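Local coordinates for protein GDP-perosamine synthase (PDB 3BN1) that catalyses the pyridoxal phosphate-dependent transfer of an amino group from L-glutamate to GDP-4-keto-6-deoxy-D-mannose, making GDP-perosamine for the bacterial O-antigen, at residues A56-N61 with G195-T200; L155-A160 with C179-F184; E257-W262 with A354-A359; V274-V279 with W288-R293; R21-E26 with G37-E42. One frame throughout, in Å; residues are numbered along the deposited sequence.

Contact 1: A56-N61 with G195-T200; sequences AIACNN and GGMITT
Ile-57 and Ile-198 form an antiparallel hydrogen-bonded pair: Ile-57 N lies 2.7 Å from Ile-198 O, nearly straight and in the carbonyl plane, and Ile-198 N donates back to Ile-57 O. Cys-59 and Gly-196 repeat the exchange, but there each N-H approaches from above the carbonyl plane, and the bond from Gly-196 N to Cys-59 O is bent to 136°. On the face carrying Ala-56, Ala-58 and Met-197, the methionine chain folds back at chi2 (87°) and chi3 (70°), which lays SD across the neighbouring strand, 3.8 Å from Ala-56 CB and 3.4 Å from Ala-58 N. That amide donates instead to Glu-44. On the other face Cys-59 SG rests against Ile-198 CG1 at 4.0 Å. Helix 38-51 covers the methionine face and helix 203-213 the isoleucine face, with Arg-210 and Arg-213 binding the carbonyls of Ala-56 and Ala-58. Past the strand end, Asn-61 caps the following helix through OD1, while its ND2 reaches Asn-231 O of the second subunit. Strand 55-59 is, within this chain, an outermost strand of the seven-stranded mixed sheet; 196-200, antiparallel to both its neighbours, is the one reversed strand of the fold-type I, aspartate aminotransferase-like large domain.

Contact 2: L155-A160 with C179-F184; sequences LVIEDA and CATFSF
Glu-158 O is approached from strand 179-183 by Thr-181 N at 2.8 Å, nearly along the C=O axis, and by Ala-180 CA, whose C-H lies 3.2 Å away. One residue back, Glu-158 N donates to Cys-179 O, so this glutamate bonds to both neighbours of Ala-180, the usual pattern of a parallel pair. On the sheet face that the two residues share, Glu-158 CB sits 3.6 Å from Ala-180 CB; the chain stays over that methyl, OE2 3.7 Å from Ala-180 CB, while OE1 is held by His-134 and Gly-174 N and OE2 by Leu-176 N and Gly-177 N. Strands 155-159 and 179-183 are central neighbours in the sheet of the aminotransferase-like large domain, and their C-terminal ends face the cofactor: Ser-183 OG hydrogen-bonds the phosphate of the pyridoxal-modified lysine at position 188. On the opposite face Asp-159 and Thr-181 do not bond directly; a water bridges them, 2.9 Å from Asp-159 OD1 and 2.7 Å from Thr-181 OG1. Asp-159 OD1 also accepts from Ala-161 N and OD2 bonds Ser-91 OG, which fixes the carboxylate's rotation. Beyond it, Ala-160 N makes a weak, bent bond to Thr-181 O, and Ala-160 CB lies over the Phe-182 ring, 3.9 Å from its centroid, in a CH-pi contact offset toward the rim. Phe-47 meets that phenyl ring edge-to-face.

Contact 3: E257-W262 with A354-A359; sequences ERVVGW and AGLTEA
Trp-262 lays one face of its indole against Glu-358, whose CB stands almost directly over the six-membered ring, 3.6 Å from the centroid and 11° off the normal, a CH-pi contact. The glutamate chain runs on across the bicycle in extended form: a trans chi1 (-173°) carries it from the benzene half toward the pyrrole half, where OE1 is 3.8 Å from Trp-262 NE1. The carboxylate plane is turned only 13° from that of the ring, although the two side chains cross at about a right angle. The other carboxylate oxygen, OE2, forms a salt bridge with Lys-266, one turn beyond the tryptophan on the same helix. The backbone of 354-359 follows the ring too, with Glu-358 N 3.2 Å from Trp-262 CZ3 over the same face and Leu-356 O at the edge, in plane. Against the opposite face presses the tryptophan's own helix, through Arg-258 O. The contact thus joins helix 249-266 to the loop and first turn of the C-terminal helix 358-371; Thr-357 is the N-cap of that turn. Val-259, a turn before Trp-262, crosses Leu-356 obliquely: its CG2 lies 3.6 Å from Leu-356 O and 3.9 Å from Leu-356 CB, while its CG1 branch faces Leu-356 CD1. These two aliphatic side chains are buried, whereas the tryptophan and glutamate stay partly exposed. Ile-361 of helix 358-371 touches both Trp-262 and Leu-356.

Contact 4: V274-V279 with W288-R293; sequences VTKPHV and WMYTVR
Tyr-290 meets Pro-277 with the face of its ring. From CB, a chi1 of -171° swings the phenol off the strand direction, toward Lys-276 and Pro-277. Along the ring, CD2 and CE2 face Pro-277 CG, CE1 and CZ face Pro-277 CD, and the closest pair is CZ to Pro-277 CD at 3.4 Å. Pro-277 CG stands 3.8 Å from the ring centroid, 17° off its normal, a CH-pi contact with the two side chains at about a right angle. At the tip, Tyr-290 OH lies 3.5 Å from Pro-277 CD and 3.8 Å from Lys-276 CB and is hydrogen-bonded to Glu-264, to which Lys-276 NZ makes a weak, long ion pair; Tyr-263 stacks on the ring. Beside this, Thr-275 and Arg-293 form an antiparallel hydrogen-bonded pair, Thr-275 N giving to Arg-293 O at 2.7 Å and Arg-293 N returning to a lone pair of Thr-275 O at 3.2 Å. Val-274 CB packs on Val-292 CG1. Strand 290-294 follows closely on Trp-288, a residue of the 2-oxoglutarate pocket. Because Pro-277 N has no hydrogen to give, backbone pairing at this edge of the four-stranded antiparallel sheet ends at Thr-275 and Arg-293; the next carbonyl, Thr-291 O, is reached by a water at 3.1 Å that lies 2.9 Å from Thr-275 O, and proline against aromatic ring continues the contact.

Contact 5: R21-E26 with G37-E42; sequences RDYVLE and GRFIVE
Tyr-23 and Glu-26, one turn apart, are the residues by which helix 20-30 meets the start of helix 38-51, in a helix-helix contact of side chains; the axes of 21-26 and 38-42 come no nearer than 12.0 Å. Tyr-23 CB sits 3.5 Å from Phe-39 CZ, and the ring planes differ by 24°, but the centroids are 5.2 Å apart and little stacking results. Its backbone joins in, Tyr-23 O being 3.3 Å from Phe-39 CE2. Over one face of the tyrosine ring comes Arg-38 NH2, a long and at most weakly attractive cation-pi approach; the phenol OH is bonded to Asn-19. Next, chi1 of 180° stretches Glu-26 away from its own backbone N, bringing OE1 to Arg-38 NH1 in a salt bridge at 2.9 Å, carboxylate and guanidinium planes 50° apart. The same guanidinium is held from its own helix by Glu-42: Arg-38 NE donates to Glu-42 OE1 at 2.7 Å, within the guanidinium plane but from above that of the carboxylate.

How the contacts relate
Contacts 1 and 2 are the buried core: both belong to the seven-stranded sheet, where strands 196-200 and 179-183 are neighbours, joined by Thr-199 N to Ala-180 O and Gly-195 O to Phe-184 N. Backbone bonding dominates there, antiparallel in contact 1 and parallel in contact 2. Contact 4, centred about 23 Å from the centre of contact 2, is largely buried although it lies at the edge of a separate small sheet, where ring packing supplements a short pairing. It touches contact 3 through Val-260 and Tyr-290. Contacts 3 and 5 are partly buried: the first relies on an indole face, the second on charge and aromatics. Helix 38-51 of contact 5 leads into strand 55-59 of contact 1, and both touch the second subunit.

Contact 1: A56-N61 with G195-T200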
# COMPACT_ATOMS: atom_id res chain seq x y z
N ALA A 56 -17.50 -1.34 5.31
CA ALA A 56 -16.10 -1.53 5.70
C ALA A 56 -15.31 -1.68 4.40
O ALA A 56 -15.69 -2.45 3.48
CB ALA A 56 -15.92 -2.68 6.61
N ILE A 57 -14.26 -0.88 4.29
CA ILE A 57 -13.39 -0.81 3.12
C ILE A 57 -11.98 -1.28 3.46
O ILE A 57 -11.25 -0.60 4.18
CB ILE A 57 -13.36 0.67 2.57
CG1 ILE A 57 -14.76 1.19 2.14
CG2 ILE A 57 -12.45 0.77 1.31
CD1 ILE A 57 -15.67 1.81 3.24
N ALA A 58 -11.64 -2.48 2.98
CA ALA A 58 -10.37 -3.14 3.23
C ALA A 58 -9.26 -2.46 2.42
O ALA A 58 -9.40 -2.22 1.22
CB ALA A 58 -10.47 -4.58 2.81
N CYS A 59 -8.16 -2.17 3.07
CA CYS A 59 -7.02 -1.44 2.44
C CYS A 59 -5.74 -2.21 2.69
O CYS A 59 -5.69 -3.13 3.52
CB CYS A 59 -6.90 -0.14 3.26
SG CYS A 59 -8.34 0.97 3.08
N ASN A 60 -4.68 -1.80 2.03
CA ASN A 60 -3.45 -2.53 2.24
C ASN A 60 -2.69 -2.31 3.54
O ASN A 60 -1.80 -3.09 3.87
CB ASN A 60 -2.55 -2.51 1.01
CG ASN A 60 -2.30 -1.10 0.49
OD1 ASN A 60 -1.56 -0.92 -0.48
ND2 ASN A 60 -2.92 -0.11 1.10
N ASN A 61 -3.04 -1.28 4.28
CA ASN A 61 -2.50 -1.06 5.61
C ASN A 61 -3.29 -0.00 6.35
O ASN A 61 -4.16 0.64 5.78
CB ASN A 61 -0.97 -0.99 5.71
CG ASN A 61 -0.39 0.23 4.99
OD1 ASN A 61 -0.65 1.34 5.39
ND2 ASN A 61 0.40 0.01 3.94
N GLY A 195 -2.30 -4.86 6.66
CA GLY A 195 -3.66 -4.75 6.21
C GLY A 195 -4.30 -3.63 6.99
O GLY A 195 -3.75 -3.22 8.00
N GLY A 196 -5.43 -3.12 6.51
CA GLY A 196 -6.09 -2.01 7.20
C GLY A 196 -7.60 -2.04 6.83
O GLY A 196 -8.05 -2.76 5.92
N MET A 197 -8.39 -1.23 7.48
CA MET A 197 -9.77 -1.20 7.08
C MET A 197 -10.33 0.18 7.45
O MET A 197 -9.91 0.79 8.44
CB MET A 197 -10.51 -2.26 7.90
CG MET A 197 -12.04 -2.34 7.64
SD MET A 197 -12.24 -3.47 6.20
CE MET A 197 -11.84 -5.08 6.76
N ILE A 198 -11.29 0.65 6.67
CA ILE A 198 -12.04 1.87 7.04
C ILE A 198 -13.49 1.47 7.30
O ILE A 198 -14.07 0.72 6.50
CB ILE A 198 -12.09 2.96 5.91
CG1 ILE A 198 -10.67 3.23 5.39
CG2 ILE A 198 -12.82 4.26 6.38
CD1 ILE A 198 -10.68 4.03 4.11
N THR A 199 -14.10 2.03 8.36
CA THR A 199 -15.50 1.78 8.65
C THR A 199 -16.28 3.10 8.62
O THR A 199 -15.73 4.17 8.89
CB THR A 199 -15.71 1.06 9.99
OG1 THR A 199 -15.13 1.83 11.03
CG2 THR A 199 -15.12 -0.35 9.99
N THR A 200 -17.50 3.00 8.11
CA THR A 200 -18.36 4.14 8.00
C THR A 200 -19.81 3.79 7.77
O THR A 200 -20.14 2.71 7.30
CB THR A 200 -17.90 5.14 6.92
OG1 THR A 200 -18.63 6.36 7.10
CG2 THR A 200 -18.19 4.60 5.48

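Contact 2: L155-A160 with C179-F184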
# COMPACT_ATOMS: atom_id res chain seq x y z
N LEU A 155 -15.76 17.14 11.25
CA LEU A 155 -15.78 15.70 11.06
C LEU A 155 -14.92 15.08 12.18
O LEU A 155 -14.02 15.72 12.75
CB LEU A 155 -15.10 15.36 9.74
CG LEU A 155 -15.93 15.87 8.54
CD1 LEU A 155 -15.09 15.79 7.26
CD2 LEU A 155 -17.15 14.94 8.48
N VAL A 156 -15.19 13.81 12.46
CA VAL A 156 -14.40 13.11 13.46
C VAL A 156 -13.96 11.83 12.76
O VAL A 156 -14.75 11.14 12.13
CB VAL A 156 -15.22 12.79 14.76
CG1 VAL A 156 -14.41 11.94 15.77
CG2 VAL A 156 -15.67 14.08 15.44
N ILE A 157 -12.68 11.51 12.87
CA ILE A 157 -12.26 10.26 12.29
C ILE A 157 -11.51 9.53 13.38
O ILE A 157 -10.53 10.03 13.94
CB ILE A 157 -11.32 10.47 11.10
CG1 ILE A 157 -10.67 9.12 10.74
CG2 ILE A 157 -10.32 11.63 11.38
CD1 ILE A 157 -9.58 9.20 9.69
N GLU A 158 -11.99 8.34 13.73
CA GLU A 158 -11.28 7.60 14.78
C GLU A 158 -10.07 6.85 14.20
O GLU A 158 -10.16 6.03 13.24
CB GLU A 158 -12.17 6.51 15.36
CG GLU A 158 -13.59 6.88 15.89
CD GLU A 158 -14.43 5.55 16.08
OE1 GLU A 158 -13.94 4.66 16.84
OE2 GLU A 158 -15.50 5.39 15.42
N ASP A 159 -8.91 7.09 14.81
CA ASP A 159 -7.77 6.23 14.46
C ASP A 159 -7.97 5.07 15.43
O ASP A 159 -7.57 5.11 16.62
CB ASP A 159 -6.42 6.86 14.77
CG ASP A 159 -5.28 5.97 14.30
OD1 ASP A 159 -5.52 4.78 13.96
OD2 ASP A 159 -4.15 6.49 14.20
N ALA A 160 -8.64 4.02 14.97
CA ALA A 160 -8.92 2.89 15.89
C ALA A 160 -7.95 1.74 15.70
O ALA A 160 -8.29 0.59 16.01
CB ALA A 160 -10.35 2.39 15.67
N CYS A 179 -16.03 8.33 10.26
CA CYS A 179 -15.46 7.10 9.73
C CYS A 179 -14.36 6.74 10.71
O CYS A 179 -14.18 7.41 11.74
CB CYS A 179 -14.89 7.24 8.31
SG CYS A 179 -13.66 8.60 8.22
N ALA A 180 -13.71 5.61 10.48
CA ALA A 180 -12.65 5.25 11.45
C ALA A 180 -11.74 4.32 10.68
O ALA A 180 -12.18 3.72 9.68
CB ALA A 180 -13.23 4.44 12.60
N THR A 181 -10.54 4.12 11.21
CA THR A 181 -9.59 3.21 10.57
C THR A 181 -8.99 2.23 11.59
O THR A 181 -8.97 2.45 12.82
CB THR A 181 -8.48 3.97 9.84
OG1 THR A 181 -7.73 4.62 10.84
CG2 THR A 181 -9.07 5.08 8.97
N PHE A 182 -8.59 1.10 11.03
CA PHE A 182 -7.97 0.03 11.78
C PHE A 182 -6.75 -0.49 11.06
O PHE A 182 -6.62 -0.39 9.82
CB PHE A 182 -8.92 -1.15 11.93
CG PHE A 182 -10.16 -0.84 12.68
CD1 PHE A 182 -11.28 -0.29 12.01
CD2 PHE A 182 -10.23 -1.10 14.05
CE1 PHE A 182 -12.43 0.05 12.73
CE2 PHE A 182 -11.41 -0.93 14.75
CZ PHE A 182 -12.52 -0.31 14.10
N SER A 183 -5.90 -1.10 11.86
CA SER A 183 -4.65 -1.67 11.37
C SER A 183 -4.58 -3.18 11.68
O SER A 183 -4.85 -3.62 12.80
CB SER A 183 -3.47 -1.06 12.11
OG SER A 183 -2.29 -1.77 11.74
N PHE A 184 -4.16 -3.97 10.70
CA PHE A 184 -3.98 -5.42 10.92
C PHE A 184 -2.51 -5.68 10.70
O PHE A 184 -2.10 -6.77 10.33
CB PHE A 184 -4.83 -6.21 9.95
CG PHE A 184 -6.25 -5.71 9.89
CD1 PHE A 184 -7.02 -5.67 11.05
CD2 PHE A 184 -6.86 -5.37 8.67
CE1 PHE A 184 -8.36 -5.23 11.01
CE2 PHE A 184 -8.19 -4.92 8.62
CZ PHE A 184 -8.96 -4.86 9.80
O HOH W 1 -5.45 3.36 11.38

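Contact 3: E257-W262 with A354-A359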
# COMPACT_ATOMS: atom_id res chain seq x y z
N GLU A 257 -7.66 -10.72 27.75
CA GLU A 257 -8.27 -10.43 29.05
C GLU A 257 -7.60 -11.21 30.19
O GLU A 257 -7.38 -10.72 31.28
CB GLU A 257 -9.75 -10.71 29.08
CG GLU A 257 -10.61 -9.48 29.30
CD GLU A 257 -12.08 -9.72 28.88
OE1 GLU A 257 -12.84 -8.72 28.84
OE2 GLU A 257 -12.50 -10.87 28.60
N ARG A 258 -7.35 -12.48 29.94
CA ARG A 258 -6.76 -13.36 30.95
C ARG A 258 -5.38 -12.82 31.37
O ARG A 258 -5.03 -12.69 32.56
CB ARG A 258 -6.53 -14.67 30.20
CG ARG A 258 -6.92 -15.91 30.93
CD ARG A 258 -7.84 -16.73 30.05
NE ARG A 258 -7.29 -16.92 28.72
CZ ARG A 258 -8.01 -17.17 27.62
NH1 ARG A 258 -9.35 -17.22 27.68
NH2 ARG A 258 -7.42 -17.34 26.45
N VAL A 259 -4.62 -12.48 30.33
CA VAL A 259 -3.27 -11.99 30.49
C VAL A 259 -3.29 -10.71 31.30
O VAL A 259 -2.53 -10.54 32.28
CB VAL A 259 -2.61 -11.69 29.13
CG1 VAL A 259 -1.42 -10.63 29.31
CG2 VAL A 259 -2.14 -13.02 28.52
N VAL A 260 -4.21 -9.84 30.92
CA VAL A 260 -4.38 -8.57 31.60
C VAL A 260 -4.76 -8.84 33.05
O VAL A 260 -4.33 -8.16 33.99
CB VAL A 260 -5.58 -7.77 30.94
CG1 VAL A 260 -5.93 -6.57 31.84
CG2 VAL A 260 -5.17 -7.22 29.62
N GLY A 261 -5.59 -9.86 33.23
CA GLY A 261 -5.99 -10.17 34.60
C GLY A 261 -4.85 -10.62 35.48
O GLY A 261 -4.78 -10.32 36.68
N TRP A 262 -3.90 -11.31 34.87
CA TRP A 262 -2.73 -11.80 35.58
C TRP A 262 -1.90 -10.61 36.03
O TRP A 262 -1.44 -10.56 37.17
CB TRP A 262 -1.95 -12.72 34.65
CG TRP A 262 -2.60 -14.02 34.57
CD1 TRP A 262 -3.36 -14.62 35.55
CD2 TRP A 262 -2.56 -14.94 33.45
NE1 TRP A 262 -3.84 -15.84 35.08
CE2 TRP A 262 -3.36 -16.06 33.80
CE3 TRP A 262 -1.91 -14.92 32.20
CZ2 TRP A 262 -3.49 -17.19 32.96
CZ3 TRP A 262 -2.06 -16.05 31.35
CH2 TRP A 262 -2.87 -17.17 31.74
N ALA A 354 -1.99 -12.89 22.91
CA ALA A 354 -2.71 -14.12 23.16
C ALA A 354 -1.90 -15.34 23.45
O ALA A 354 -2.48 -16.29 23.98
CB ALA A 354 -3.78 -14.44 22.06
N GLY A 355 -0.62 -15.36 23.10
CA GLY A 355 0.21 -16.54 23.37
C GLY A 355 0.88 -16.55 24.77
O GLY A 355 1.55 -17.51 25.12
N LEU A 356 0.68 -15.51 25.57
CA LEU A 356 1.34 -15.44 26.90
C LEU A 356 0.67 -16.27 27.99
O LEU A 356 -0.55 -16.24 28.13
CB LEU A 356 1.43 -14.01 27.41
CG LEU A 356 2.10 -13.10 26.38
CD1 LEU A 356 1.78 -11.78 26.99
CD2 LEU A 356 3.64 -13.43 26.46
N THR A 357 1.51 -17.01 28.74
CA THR A 357 1.10 -17.84 29.87
C THR A 357 1.24 -17.10 31.20
O THR A 357 1.98 -16.14 31.29
CB THR A 357 1.91 -19.18 29.99
OG1 THR A 357 3.29 -18.93 30.30
CG2 THR A 357 1.82 -19.94 28.68
N GLU A 358 0.58 -17.63 32.23
CA GLU A 358 0.64 -17.07 33.56
C GLU A 358 2.11 -17.09 34.01
O GLU A 358 2.60 -16.14 34.62
CB GLU A 358 -0.24 -17.85 34.56
CG GLU A 358 -0.26 -17.10 35.85
CD GLU A 358 -1.14 -17.71 36.91
OE1 GLU A 358 -1.80 -18.69 36.56
OE2 GLU A 358 -1.18 -17.25 38.08
N ALA A 359 2.84 -18.11 33.58
CA ALA A 359 4.25 -18.22 33.97
C ALA A 359 5.05 -17.11 33.33
O ALA A 359 5.89 -16.50 33.98
CB ALA A 359 4.81 -19.59 33.59

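Contact 4: V274-V279 with W288-R293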
# COMPACT_ATOMS: atom_id res chain seq x y z
N VAL A 274 5.44 1.10 39.80
CA VAL A 274 4.73 1.36 38.56
C VAL A 274 3.36 1.90 38.86
O VAL A 274 2.82 1.68 39.94
CB VAL A 274 4.47 0.08 37.79
CG1 VAL A 274 5.76 -0.46 37.31
CG2 VAL A 274 3.70 -0.91 38.70
N THR A 275 2.75 2.51 37.86
CA THR A 275 1.38 2.98 37.98
C THR A 275 0.62 2.21 36.94
O THR A 275 0.90 2.30 35.73
CB THR A 275 1.24 4.43 37.61
OG1 THR A 275 1.81 5.21 38.66
CG2 THR A 275 -0.22 4.73 37.49
N LYS A 276 -0.29 1.36 37.39
CA LYS A 276 -1.02 0.50 36.44
C LYS A 276 -1.94 1.29 35.49
O LYS A 276 -2.46 2.33 35.90
CB LYS A 276 -1.89 -0.51 37.19
CG LYS A 276 -3.03 0.20 37.92
CD LYS A 276 -3.86 -0.81 38.73
CE LYS A 276 -3.00 -1.57 39.75
NZ LYS A 276 -1.97 -2.53 39.20
N PRO A 277 -2.18 0.78 34.28
CA PRO A 277 -3.03 1.50 33.35
C PRO A 277 -4.43 1.78 33.91
O PRO A 277 -5.13 0.87 34.31
CB PRO A 277 -3.13 0.57 32.15
CG PRO A 277 -2.94 -0.82 32.67
CD PRO A 277 -1.87 -0.58 33.77
N HIS A 278 -4.88 3.03 33.89
CA HIS A 278 -6.22 3.30 34.39
C HIS A 278 -7.20 2.84 33.32
O HIS A 278 -7.00 2.99 32.09
CB HIS A 278 -6.37 4.81 34.60
CG HIS A 278 -7.76 5.26 34.90
ND1 HIS A 278 -8.41 4.91 36.07
CD2 HIS A 278 -8.64 6.01 34.18
CE1 HIS A 278 -9.63 5.41 36.05
NE2 HIS A 278 -9.80 6.07 34.91
N VAL A 279 -8.28 2.25 33.80
CA VAL A 279 -9.30 1.81 32.86
C VAL A 279 -10.62 2.56 33.01
O VAL A 279 -11.31 2.37 34.03
CB VAL A 279 -9.56 0.33 33.07
CG1 VAL A 279 -10.63 -0.18 32.12
CG2 VAL A 279 -8.26 -0.34 32.83
N TRP A 288 -4.52 -3.68 23.70
CA TRP A 288 -3.55 -4.00 22.68
C TRP A 288 -2.18 -4.16 23.38
O TRP A 288 -1.37 -5.06 23.08
CB TRP A 288 -3.49 -2.87 21.64
CG TRP A 288 -2.35 -3.18 20.64
CD1 TRP A 288 -2.10 -4.37 20.00
CD2 TRP A 288 -1.35 -2.26 20.20
NE1 TRP A 288 -0.95 -4.25 19.22
CE2 TRP A 288 -0.50 -2.95 19.30
CE3 TRP A 288 -1.02 -0.96 20.57
CZ2 TRP A 288 0.64 -2.36 18.75
CZ3 TRP A 288 0.08 -0.34 19.93
CH2 TRP A 288 0.85 -1.03 19.01
N MET A 289 -1.95 -3.32 24.39
CA MET A 289 -0.74 -3.38 25.19
C MET A 289 -1.09 -2.93 26.58
O MET A 289 -1.86 -1.95 26.71
CB MET A 289 0.20 -2.30 24.65
CG MET A 289 0.54 -2.59 23.20
SD MET A 289 2.23 -2.97 23.01
CE MET A 289 2.62 -1.37 22.27
N TYR A 290 -0.52 -3.62 27.56
CA TYR A 290 -0.63 -3.29 28.99
C TYR A 290 0.46 -2.25 29.34
O TYR A 290 1.66 -2.55 29.24
CB TYR A 290 -0.54 -4.56 29.84
CG TYR A 290 -0.85 -4.34 31.27
CD1 TYR A 290 0.16 -3.85 32.16
CD2 TYR A 290 -2.14 -4.59 31.76
CE1 TYR A 290 -0.12 -3.66 33.53
CE2 TYR A 290 -2.42 -4.42 33.14
CZ TYR A 290 -1.43 -3.92 34.00
OH TYR A 290 -1.80 -3.76 35.32
N THR A 291 0.03 -1.00 29.57
CA THR A 291 0.93 0.14 29.69
C THR A 291 1.01 0.73 31.10
O THR A 291 0.01 1.18 31.64
CB THR A 291 0.57 1.25 28.59
OG1 THR A 291 0.57 0.70 27.26
CG2 THR A 291 1.52 2.48 28.59
N VAL A 292 2.20 0.72 31.71
CA VAL A 292 2.36 1.33 33.03
C VAL A 292 3.18 2.61 32.85
O VAL A 292 3.81 2.82 31.79
CB VAL A 292 3.20 0.47 34.03
CG1 VAL A 292 2.52 -0.81 34.49
CG2 VAL A 292 4.60 0.17 33.54
N ARG A 293 3.21 3.45 33.89
CA ARG A 293 4.06 4.64 33.91
C ARG A 293 4.88 4.36 35.14
O ARG A 293 4.39 3.94 36.21
CB ARG A 293 3.33 6.00 33.98
CG ARG A 293 2.34 6.13 32.82
CD ARG A 293 1.54 7.43 32.86
NE ARG A 293 2.44 8.56 32.94
CZ ARG A 293 2.09 9.84 33.10
NH1 ARG A 293 0.82 10.19 33.16
NH2 ARG A 293 3.04 10.78 33.20
O HOH W 2 -0.32 3.65 33.45
O HOH W 3 3.71 6.88 37.60

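Contact 5: R21-E26 with G37-E42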
# COMPACT_ATOMS: atom_id res chain seq x y z
N ARG A 21 -4.54 -20.59 7.57
CA ARG A 21 -3.85 -21.48 6.67
C ARG A 21 -4.87 -21.99 5.69
O ARG A 21 -4.75 -21.78 4.48
CB ARG A 21 -3.18 -22.60 7.45
CG ARG A 21 -2.00 -23.27 6.78
CD ARG A 21 -1.81 -24.74 7.33
NE ARG A 21 -0.44 -25.26 7.22
CZ ARG A 21 -0.12 -26.39 6.61
NH1 ARG A 21 1.14 -26.80 6.49
NH2 ARG A 21 -1.09 -27.14 6.11
N ASP A 22 -5.93 -22.62 6.18
CA ASP A 22 -6.96 -23.10 5.26
C ASP A 22 -7.42 -22.07 4.22
O ASP A 22 -7.41 -22.36 3.01
CB ASP A 22 -8.12 -23.81 6.00
CG ASP A 22 -9.37 -24.03 5.11
OD1 ASP A 22 -9.35 -24.83 4.16
OD2 ASP A 22 -10.42 -23.41 5.39
N TYR A 23 -7.84 -20.88 4.66
CA TYR A 23 -8.34 -19.87 3.75
C TYR A 23 -7.27 -19.42 2.76
O TYR A 23 -7.50 -19.30 1.55
CB TYR A 23 -8.89 -18.69 4.55
CG TYR A 23 -10.14 -18.96 5.37
CD1 TYR A 23 -10.69 -20.21 5.44
CD2 TYR A 23 -10.75 -17.96 6.10
CE1 TYR A 23 -11.84 -20.43 6.19
CE2 TYR A 23 -11.83 -18.17 6.88
CZ TYR A 23 -12.42 -19.42 6.89
OH TYR A 23 -13.57 -19.69 7.59
N VAL A 24 -6.05 -19.22 3.26
CA VAL A 24 -4.98 -18.86 2.36
C VAL A 24 -4.71 -19.92 1.30
O VAL A 24 -4.60 -19.62 0.09
CB VAL A 24 -3.70 -18.53 3.17
CG1 VAL A 24 -2.57 -18.46 2.16
CG2 VAL A 24 -3.94 -17.16 3.88
N LEU A 25 -4.59 -21.16 1.74
CA LEU A 25 -4.36 -22.27 0.81
C LEU A 25 -5.45 -22.26 -0.28
O LEU A 25 -5.23 -22.60 -1.45
CB LEU A 25 -4.37 -23.59 1.58
CG LEU A 25 -2.98 -23.93 2.14
CD1 LEU A 25 -3.03 -25.30 2.80
CD2 LEU A 25 -1.80 -23.84 1.09
N GLU A 26 -6.67 -21.91 0.12
CA GLU A 26 -7.74 -21.85 -0.88
C GLU A 26 -7.44 -20.78 -1.91
O GLU A 26 -7.71 -20.98 -3.12
CB GLU A 26 -9.09 -21.57 -0.23
CG GLU A 26 -10.23 -21.51 -1.26
CD GLU A 26 -11.52 -20.93 -0.70
OE1 GLU A 26 -11.84 -21.29 0.47
OE2 GLU A 26 -12.15 -20.09 -1.39
N GLY A 37 -11.61 -11.00 -5.05
CA GLY A 37 -12.02 -12.32 -4.54
C GLY A 37 -12.98 -12.39 -3.32
O GLY A 37 -13.25 -11.39 -2.65
N ARG A 38 -13.48 -13.59 -3.04
CA ARG A 38 -14.43 -13.87 -1.96
C ARG A 38 -14.04 -13.32 -0.58
O ARG A 38 -14.83 -12.69 0.14
CB ARG A 38 -14.74 -15.39 -1.83
CG ARG A 38 -14.14 -16.10 -0.55
CD ARG A 38 -14.48 -17.61 -0.22
NE ARG A 38 -14.59 -17.79 1.24
CZ ARG A 38 -14.51 -18.94 1.92
NH1 ARG A 38 -14.33 -20.08 1.28
NH2 ARG A 38 -14.60 -18.97 3.25
N PHE A 39 -12.83 -13.65 -0.16
CA PHE A 39 -12.42 -13.24 1.18
C PHE A 39 -12.54 -11.74 1.41
O PHE A 39 -12.97 -11.29 2.49
CB PHE A 39 -11.03 -13.78 1.44
CG PHE A 39 -10.99 -15.29 1.52
CD1 PHE A 39 -11.71 -15.99 2.50
CD2 PHE A 39 -10.21 -16.03 0.65
CE1 PHE A 39 -11.62 -17.36 2.61
CE2 PHE A 39 -10.14 -17.40 0.76
CZ PHE A 39 -10.86 -18.07 1.73
N ILE A 40 -12.15 -10.95 0.41
CA ILE A 40 -12.25 -9.49 0.54
C ILE A 40 -13.69 -9.05 0.92
O ILE A 40 -13.96 -8.32 1.92
CB ILE A 40 -11.66 -8.75 -0.71
CG1 ILE A 40 -10.32 -9.35 -1.11
CG2 ILE A 40 -11.49 -7.27 -0.40
CD1 ILE A 40 -9.60 -8.61 -2.25
N VAL A 41 -14.64 -9.49 0.12
CA VAL A 41 -16.01 -9.11 0.38
C VAL A 41 -16.48 -9.73 1.73
O VAL A 41 -17.23 -9.09 2.50
CB VAL A 41 -16.85 -9.56 -0.84
CG1 VAL A 41 -16.98 -11.08 -0.84
CG2 VAL A 41 -18.17 -8.83 -0.91
N GLU A 42 -16.10 -10.98 1.99
CA GLU A 42 -16.52 -11.63 3.23
C GLU A 42 -15.95 -10.94 4.45
O GLU A 42 -16.65 -10.67 5.43
CB GLU A 42 -16.17 -13.11 3.28
CG GLU A 42 -16.95 -13.92 2.28
CD GLU A 42 -16.73 -15.41 2.45
OE1 GLU A 42 -15.60 -15.79 2.81
OE2 GLU A 42 -17.69 -16.19 2.23